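Putative oxidoreductase (Bacteroides fragilis NCTC 9343, PDB 3FHL) is probably an NAD(P)-dependent oxidoreductase of the Gfo/Idh/MocA family, although its substrate is not established. Local coordinates at residues I184-Q189 with E241-L246; I216-P221 with V227-K232. All blocks are in the same frame, centred on the assembly; numbering follows the deposited sequence.

Interaction 1: I184-Q189 with E241-L246; sequences IDQAIQ and EPRFAL
Gln186, on helix 180-191, meets Arg243 and Phe244 where the chain enters strand 244-248, helix and strand being bridged by side chains and one water, with the two backbones not meeting. The Gln186 chain runs out extended beyond CG (chi2 174°), which carries its amide to the guanidinium of Arg243 arriving from the opposite direction. The two flat groups are nearly coplanar, 9° apart, and meet edge to edge: Arg243 NH1 gives a weak, bent hydrogen bond to Gln186 OE1 at 3.0 Å. A water closes the other side of the pair, accepting from Gln186 NE2 at 2.8 Å and from Arg243 NH1 at 2.9 Å. Arg243 and Phe244 together form a classic beta bulge opposite Lys255, at the start of the strand in the mixed sheet of the C-terminal alpha/beta domain. Phe244 CZ sits over one face of its neighbour's guanidinium, near the rim, while the same ring carbon lies 3.7 Å from Gln186 OE1, which approaches the ring at its edge. Stronger polar partners fix both groups from outside: Gln186 NE2 donates to Arg125 O and Arg243 NH2 to Ser151 OG, with Phe153 adding a cation-pi contact to Arg243.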
ATOM      1  N   ILE C 184      -5.662  -3.168  13.277  1.00 24.81           N
ATOM      2  CA  ILE C 184      -6.491  -2.068  13.749  1.00 26.01           C
ATOM      3  C   ILE C 184      -6.259  -1.815  15.245  1.00 28.31           C
ATOM      4  O   ILE C 184      -6.066  -0.672  15.653  1.00 26.26           O
ATOM      5  CB  ILE C 184      -7.994  -2.323  13.484  1.00 29.17           C
ATOM      6  CG1 ILE C 184      -8.292  -2.309  11.976  1.00 30.15           C
ATOM      7  CG2 ILE C 184      -8.812  -1.241  14.155  1.00 25.45           C
ATOM      8  CD1 ILE C 184      -9.552  -3.055  11.563  1.00 24.06           C
ATOM      9  N   ASP C 185      -6.267  -2.883  16.047  1.00 25.02           N
ATOM     10  CA  ASP C 185      -5.955  -2.753  17.484  1.00 30.27           C
ATOM     11  C   ASP C 185      -4.653  -1.996  17.751  1.00 28.77           C
ATOM     12  O   ASP C 185      -4.633  -1.023  18.514  1.00 27.54           O
ATOM     13  CB  ASP C 185      -5.916  -4.119  18.160  1.00 24.16           C
ATOM     14  CG  ASP C 185      -5.573  -4.024  19.641  1.00 39.14           C
ATOM     15  OD1 ASP C 185      -6.347  -3.381  20.406  1.00 33.20           O
ATOM     16  OD2 ASP C 185      -4.524  -4.590  20.028  1.00 31.54           O
ATOM     17  N   GLN C 186      -3.589  -2.416  17.071  1.00 26.68           N
ATOM     18  CA  GLN C 186      -2.298  -1.742  17.136  1.00 27.24           C
ATOM     19  C   GLN C 186      -2.383  -0.282  16.735  1.00 30.19           C
ATOM     20  O   GLN C 186      -1.808   0.568  17.416  1.00 27.77           O
ATOM     21  CB  GLN C 186      -1.273  -2.457  16.251  1.00 25.43           C
ATOM     22  CG  GLN C 186      -0.773  -3.821  16.783  1.00 21.74           C
ATOM     23  CD  GLN C 186       0.130  -4.525  15.778  1.00 29.65           C
ATOM     24  OE1 GLN C 186       0.183  -4.135  14.614  1.00 27.26           O
ATOM     25  NE2 GLN C 186       0.844  -5.567  16.221  1.00 24.60           N
ATOM     26  N   ALA C 187      -3.102   0.024  15.644  1.00 29.73           N
ATOM     27  CA  ALA C 187      -3.169   1.415  15.169  1.00 26.53           C
ATOM     28  C   ALA C 187      -3.899   2.317  16.150  1.00 26.91           C
ATOM     29  O   ALA C 187      -3.470   3.451  16.387  1.00 28.02           O
ATOM     30  CB  ALA C 187      -3.811   1.509  13.770  1.00 23.47           C
ATOM     31  N   ILE C 188      -4.990   1.802  16.714  1.00 25.55           N
ATOM     32  CA  ILE C 188      -5.764   2.530  17.751  1.00 29.29           C
ATOM     33  C   ILE C 188      -4.929   2.776  19.009  1.00 28.76           C
ATOM     34  O   ILE C 188      -4.958   3.875  19.577  1.00 25.62           O
ATOM     35  CB  ILE C 188      -7.074   1.791  18.121  1.00 28.84           C
ATOM     36  CG1 ILE C 188      -8.034   1.762  16.924  1.00 30.26           C
ATOM     37  CG2 ILE C 188      -7.781   2.450  19.329  1.00 34.48           C
ATOM     38  CD1 ILE C 188      -9.170   0.751  17.115  1.00 35.39           C
ATOM     39  N   GLN C 189      -4.159   1.771  19.431  1.00 29.05           N
ATOM     40  CA  GLN C 189      -3.253   1.951  20.576  1.00 29.56           C
ATOM     41  C   GLN C 189      -2.263   3.100  20.371  1.00 33.14           C
ATOM     42  O   GLN C 189      -2.022   3.900  21.285  1.00 31.01           O
ATOM     43  CB  GLN C 189      -2.525   0.641  20.922  1.00 31.15           C
ATOM     44  CG  GLN C 189      -3.421  -0.371  21.640  1.00 32.93           C
ATOM     45  CD  GLN C 189      -4.031   0.194  22.935  1.00 42.06           C
ATOM     46  OE1 GLN C 189      -3.306   0.536  23.871  1.00 41.02           O
ATOM     47  NE2 GLN C 189      -5.361   0.295  22.982  1.00 32.86           N
ATOM     48  N   GLU C 241       5.305  -7.423   1.017  1.00 22.62           N
ATOM     49  CA  GLU C 241       5.457  -6.011   1.361  1.00 28.49           C
ATOM     50  C   GLU C 241       5.932  -5.907   2.822  1.00 29.49           C
ATOM     51  O   GLU C 241       5.814  -6.878   3.565  1.00 25.67           O
ATOM     52  CB  GLU C 241       4.120  -5.285   1.137  1.00 30.22           C
ATOM     53  CG  GLU C 241       3.908  -4.995  -0.331  1.00 30.91           C
ATOM     54  CD  GLU C 241       2.488  -4.608  -0.708  1.00 34.16           C
ATOM     55  OE1 GLU C 241       1.773  -3.959   0.089  1.00 30.29           O
ATOM     56  OE2 GLU C 241       2.101  -4.942  -1.846  1.00 28.10           O
ATOM     57  N   PRO C 242       6.494  -4.748   3.238  1.00 22.17           N
ATOM     58  CA  PRO C 242       6.969  -4.655   4.619  1.00 25.98           C
ATOM     59  C   PRO C 242       5.856  -4.890   5.633  1.00 25.84           C
ATOM     60  O   PRO C 242       4.701  -4.538   5.376  1.00 27.04           O
ATOM     61  CB  PRO C 242       7.440  -3.206   4.730  1.00 25.84           C
ATOM     62  CG  PRO C 242       7.775  -2.814   3.308  1.00 26.76           C
ATOM     63  CD  PRO C 242       6.767  -3.511   2.477  1.00 25.07           C
ATOM     64  N   ARG C 243       6.212  -5.494   6.764  1.00 22.98           N
ATOM     65  CA  ARG C 243       5.322  -5.614   7.906  1.00 22.65           C
ATOM     66  C   ARG C 243       5.010  -4.213   8.438  1.00 23.91           C
ATOM     67  O   ARG C 243       3.859  -3.892   8.710  1.00 24.03           O
ATOM     68  CB  ARG C 243       5.971  -6.490   8.996  1.00 27.86           C
ATOM     69  CG  ARG C 243       5.202  -6.541  10.331  1.00 19.79           C
ATOM     70  CD  ARG C 243       3.943  -7.406  10.282  1.00 19.70           C
ATOM     71  NE  ARG C 243       3.102  -7.179  11.459  1.00 28.98           N
ATOM     72  CZ  ARG C 243       2.227  -6.183  11.577  1.00 32.49           C
ATOM     73  NH1 ARG C 243       1.507  -6.057  12.685  1.00 28.39           N
ATOM     74  NH2 ARG C 243       2.069  -5.313  10.590  1.00 28.43           N
ATOM     75  N   PHE C 244       6.043  -3.388   8.552  1.00 20.90           N
ATOM     76  CA  PHE C 244       5.872  -1.985   8.909  1.00 24.15           C
ATOM     77  C   PHE C 244       6.701  -1.109   8.001  1.00 24.71           C
ATOM     78  O   PHE C 244       7.843  -1.443   7.664  1.00 25.78           O
ATOM     79  CB  PHE C 244       6.299  -1.709  10.356  1.00 24.52           C
ATOM     80  CG  PHE C 244       5.313  -2.193  11.396  1.00 26.56           C
ATOM     81  CD1 PHE C 244       5.605  -3.314  12.173  1.00 27.58           C
ATOM     82  CD2 PHE C 244       4.100  -1.531  11.605  1.00 22.88           C
ATOM     83  CE1 PHE C 244       4.685  -3.775  13.148  1.00 28.63           C
ATOM     84  CE2 PHE C 244       3.192  -1.985  12.563  1.00 25.10           C
ATOM     85  CZ  PHE C 244       3.480  -3.102  13.334  1.00 25.95           C
ATOM     86  N   ALA C 245       6.132   0.025   7.612  1.00 26.50           N
ATOM     87  CA  ALA C 245       6.928   1.085   7.010  1.00 24.98           C
ATOM     88  C   ALA C 245       6.444   2.362   7.644  1.00 26.48           C
ATOM     89  O   ALA C 245       5.278   2.706   7.525  1.00 23.79           O
ATOM     90  CB  ALA C 245       6.747   1.135   5.487  1.00 25.75           C
ATOM     91  N   LEU C 246       7.342   3.035   8.348  1.00 22.79           N
ATOM     92  CA  LEU C 246       7.009   4.295   8.993  1.00 28.60           C
ATOM     93  C   LEU C 246       7.890   5.366   8.405  1.00 30.06           C
ATOM     94  O   LEU C 246       9.045   5.109   8.114  1.00 28.30           O
ATOM     95  CB  LEU C 246       7.231   4.201  10.509  1.00 27.49           C
ATOM     96  CG  LEU C 246       6.107   3.548  11.326  1.00 28.24           C
ATOM     97  CD1 LEU C 246       6.081   2.060  11.156  1.00 29.52           C
ATOM     98  CD2 LEU C 246       6.309   3.880  12.796  1.00 33.52           C
TER
HETATM   99  O   HOH W   1       2.605  -7.410  14.971  1.00 26.65           O

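Interaction 2: I216-P221 with V227-K232; sequences IHLLHP and VKITLK
Ile216 and Leu231 form an antiparallel hydrogen-bonded pair, with Ile216 N donating to Leu231 O at 2.8 Å and Leu231 N returning the bond to Ile216 O at 2.9 Å. A third bond comes from a side chain: His217 ND1 donates to the backbone oxygen Ile229 O at 3.1 Å. That oxygen lies at the edge of the imidazole, close to the ring plane, whereas the donor is tilted 28° from the carbonyl plane. With CG set beside its own backbone N (chi1 -64°), the ring runs alongside Thr230, and CE1 comes 3.3 Å from Thr230 OG1. The far nitrogen, NE2, is hydrogen-bonded to NE2 of His217 of the second subunit. Beyond this point the strands spread and water takes over. One molecule links Leu218 O to Ile229 N and another joins His220 N to Val227 O, while Leu218 N is buried without a partner. On the sheet face opposite His217 and Thr230, Leu218 CD1 reaches Leu231 CD1 at 3.8 Å. Ile229 was modelled in two conformers; in the one described here, Leu218 crosses it obliquely and the Pro221 ring turns its CG toward Ile229 CD1. These are the two arms of a beta hairpin, strands 213-221 and 228-234, within the mixed sheet of the C-terminal alpha/beta domain of this Gfo/Idh/MocA family member.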
ATOM      1  N   ILE C 216      -7.081  -0.572   4.255  1.00 24.21           N
ATOM      2  CA  ILE C 216      -7.862   0.306   5.123  1.00 26.03           C
ATOM      3  C   ILE C 216      -7.090   1.570   5.410  1.00 24.81           C
ATOM      4  O   ILE C 216      -5.913   1.538   5.764  1.00 28.61           O
ATOM      5  CB  ILE C 216      -8.239  -0.404   6.453  1.00 28.04           C
ATOM      6  CG1 ILE C 216      -9.117  -1.632   6.162  1.00 24.35           C
ATOM      7  CG2 ILE C 216      -8.928   0.574   7.414  1.00 32.44           C
ATOM      8  CD1 ILE C 216      -9.263  -2.610   7.329  1.00 29.04           C
ATOM      9  N   HIS C 217      -7.767   2.700   5.275  1.00 27.43           N
ATOM     10  CA  HIS C 217      -7.219   3.958   5.721  1.00 26.28           C
ATOM     11  C   HIS C 217      -8.026   4.443   6.902  1.00 31.91           C
ATOM     12  O   HIS C 217      -9.245   4.554   6.810  1.00 28.36           O
ATOM     13  CB  HIS C 217      -7.245   4.992   4.596  1.00 27.98           C
ATOM     14  CG  HIS C 217      -6.380   4.611   3.442  1.00 37.50           C
ATOM     15  ND1 HIS C 217      -5.013   4.513   3.556  1.00 40.98           N
ATOM     16  CD2 HIS C 217      -6.685   4.241   2.178  1.00 39.05           C
ATOM     17  CE1 HIS C 217      -4.506   4.125   2.400  1.00 44.88           C
ATOM     18  NE2 HIS C 217      -5.500   3.959   1.545  1.00 37.25           N
ATOM     19  N   LEU C 218      -7.331   4.712   8.004  1.00 30.88           N
ATOM     20  CA  LEU C 218      -7.952   5.294   9.192  1.00 30.07           C
ATOM     21  C   LEU C 218      -7.644   6.771   9.114  1.00 27.15           C
ATOM     22  O   LEU C 218      -6.485   7.194   9.227  1.00 28.86           O
ATOM     23  CB  LEU C 218      -7.400   4.660  10.480  1.00 27.46           C
ATOM     24  CG  LEU C 218      -7.443   3.146  10.605  1.00 28.55           C
ATOM     25  CD1 LEU C 218      -6.958   2.744  11.996  1.00 35.44           C
ATOM     26  CD2 LEU C 218      -8.849   2.651  10.395  1.00 26.83           C
ATOM     27  N   LEU C 219      -8.688   7.553   8.867  1.00 30.11           N
ATOM     28  CA  LEU C 219      -8.527   8.949   8.491  1.00 27.61           C
ATOM     29  C   LEU C 219      -8.662   9.828   9.723  1.00 30.61           C
ATOM     30  O   LEU C 219      -9.663   9.748  10.431  1.00 32.10           O
ATOM     31  CB  LEU C 219      -9.563   9.332   7.410  1.00 31.97           C
ATOM     32  CG  LEU C 219      -9.640   8.382   6.193  1.00 32.55           C
ATOM     33  CD1 LEU C 219     -10.947   8.503   5.412  1.00 34.81           C
ATOM     34  CD2 LEU C 219      -8.452   8.572   5.272  1.00 30.94           C
ATOM     35  N   HIS C 220      -7.631  10.637   9.964  1.00 30.11           N
ATOM     36  CA  HIS C 220      -7.515  11.540  11.118  1.00 35.72           C
ATOM     37  C   HIS C 220      -7.707  10.859  12.493  1.00 32.93           C
ATOM     38  O   HIS C 220      -8.709  11.104  13.181  1.00 34.79           O
ATOM     39  CB  HIS C 220      -8.444  12.760  10.965  1.00 32.98           C
ATOM     40  CG  HIS C 220      -8.313  13.467   9.649  1.00 31.48           C
ATOM     41  ND1 HIS C 220      -7.227  14.254   9.326  1.00 35.83           N
ATOM     42  CD2 HIS C 220      -9.135  13.501   8.572  1.00 32.20           C
ATOM     43  CE1 HIS C 220      -7.388  14.747   8.111  1.00 37.40           C
ATOM     44  NE2 HIS C 220      -8.535  14.302   7.631  1.00 34.19           N
ATOM     45  N   PRO C 221      -6.753   9.994  12.891  1.00 36.00           N
ATOM     46  CA  PRO C 221      -6.862   9.380  14.218  1.00 32.38           C
ATOM     47  C   PRO C 221      -6.688  10.442  15.319  1.00 34.34           C
ATOM     48  O   PRO C 221      -5.883  11.343  15.150  1.00 30.02           O
ATOM     49  CB  PRO C 221      -5.751   8.338  14.212  1.00 33.08           C
ATOM     50  CG  PRO C 221      -4.780   8.795  13.204  1.00 36.49           C
ATOM     51  CD  PRO C 221      -5.556   9.531  12.159  1.00 31.95           C
ATOM     52  N   VAL C 227      -1.241  12.154  10.720  1.00 30.56           N
ATOM     53  CA  VAL C 227      -0.483  10.957  10.324  1.00 29.35           C
ATOM     54  C   VAL C 227      -1.334  10.127   9.371  1.00 31.06           C
ATOM     55  O   VAL C 227      -2.505   9.844   9.656  1.00 27.78           O
ATOM     56  CB  VAL C 227      -0.016  10.083  11.548  1.00 31.07           C
ATOM     57  CG1 VAL C 227       0.725   8.811  11.077  1.00 23.09           C
ATOM     58  CG2 VAL C 227       0.922  10.867  12.451  1.00 31.14           C
ATOM     59  N   LYS C 228      -0.730   9.732   8.248  1.00 26.47           N
ATOM     60  CA  LYS C 228      -1.386   8.923   7.244  1.00 30.09           C
ATOM     61  C   LYS C 228      -1.263   7.446   7.604  1.00 28.57           C
ATOM     62  O   LYS C 228      -0.151   6.950   7.777  1.00 28.20           O
ATOM     63  CB  LYS C 228      -0.767   9.227   5.872  1.00 30.05           C
ATOM     64  CG  LYS C 228      -0.807  10.712   5.501  1.00 27.49           C
ATOM     65  CD  LYS C 228      -2.248  11.188   5.264  1.00 34.76           C
ATOM     66  CE  LYS C 228      -2.275  12.603   4.696  1.00 37.38           C
ATOM     67  NZ  LYS C 228      -3.634  13.191   4.779  1.00 35.39           N
ATOM     68  N   ILE C 229      -2.408   6.766   7.714  1.00 28.55           N
ATOM     69  CA  ILE C 229      -2.462   5.365   8.150  0.50 27.05           C
ATOM     70  C   ILE C 229      -2.929   4.424   7.046  1.00 27.44           C
ATOM     71  O   ILE C 229      -3.991   4.617   6.467  1.00 28.16           O
ATOM     72  CB  ILE C 229      -3.406   5.177   9.379  0.50 28.65           C
ATOM     73  CG1 ILE C 229      -2.842   5.872  10.618  0.50 26.05           C
ATOM     74  CG2 ILE C 229      -3.655   3.690   9.671  0.50 24.59           C
ATOM     75  CD1 ILE C 229      -3.603   5.560  11.883  0.50 25.94           C
ATOM     76  N   THR C 230      -2.131   3.396   6.759  1.00 21.32           N
ATOM     77  CA  THR C 230      -2.570   2.334   5.850  1.00 24.17           C
ATOM     78  C   THR C 230      -2.424   0.986   6.532  1.00 24.11           C
ATOM     79  O   THR C 230      -1.330   0.630   6.982  1.00 28.13           O
ATOM     80  CB  THR C 230      -1.740   2.285   4.542  1.00 24.78           C
ATOM     81  OG1 THR C 230      -1.674   3.582   3.961  1.00 28.87           O
ATOM     82  CG2 THR C 230      -2.375   1.354   3.538  1.00 29.30           C
ATOM     83  N   LEU C 231      -3.516   0.228   6.588  1.00 20.77           N
ATOM     84  CA  LEU C 231      -3.487  -1.152   7.084  1.00 27.42           C
ATOM     85  C   LEU C 231      -3.862  -2.109   5.956  1.00 27.02           C
ATOM     86  O   LEU C 231      -4.850  -1.896   5.248  1.00 26.94           O
ATOM     87  CB  LEU C 231      -4.435  -1.317   8.287  1.00 25.49           C
ATOM     88  CG  LEU C 231      -4.380  -0.200   9.345  1.00 23.31           C
ATOM     89  CD1 LEU C 231      -5.508  -0.358  10.350  1.00 29.42           C
ATOM     90  CD2 LEU C 231      -3.026  -0.213  10.072  1.00 21.79           C
ATOM     91  N   LYS C 232      -3.076  -3.163   5.781  1.00 28.28           N
ATOM     92  CA  LYS C 232      -3.252  -4.048   4.637  1.00 26.09           C
ATOM     93  C   LYS C 232      -2.995  -5.489   4.984  1.00 28.22           C
ATOM     94  O   LYS C 232      -2.153  -5.781   5.826  1.00 28.19           O
ATOM     95  CB  LYS C 232      -2.235  -3.703   3.550  1.00 30.52           C
ATOM     96  CG  LYS C 232      -2.668  -2.743   2.504  1.00 37.23           C
ATOM     97  CD  LYS C 232      -1.585  -2.613   1.418  1.00 33.72           C
ATOM     98  CE  LYS C 232      -1.829  -3.540   0.243  1.00 32.02           C
ATOM     99  NZ  LYS C 232      -0.944  -3.134  -0.913  1.00 35.36           N
TER
HETATM  100  O   HOH W   2      -4.784   8.262   7.180  1.00 28.69           O
HETATM  101  O   HOH W   3      -4.907  10.612   8.735  1.00 32.00           O

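In the fold
Both interactions involve the same mixed sheet, with their centres about 9 Å apart, and the hairpin of interaction 2 is nested within the chain between the segments of interaction 1. Helix 180-191 serves both: while Gln186 reaches strand 244-248, Ala187 CB packs on Leu218 CD1 at 3.8 Å and Ile184 CG1 on Leu231 CD1, also at 3.8 Å. Strand 146-154 runs between strands 228-234 and 244-248. A salt bridge of 3.0 Å from Lys232 NZ to Glu241 OE1 spans it. Lys232 also pairs with Glu148 and Glu150 of the second subunit, and Glu241 OE2 is hydrogen-bonded to His247 NE2 of the second subunit, so this polar cluster lies at the dimer interface.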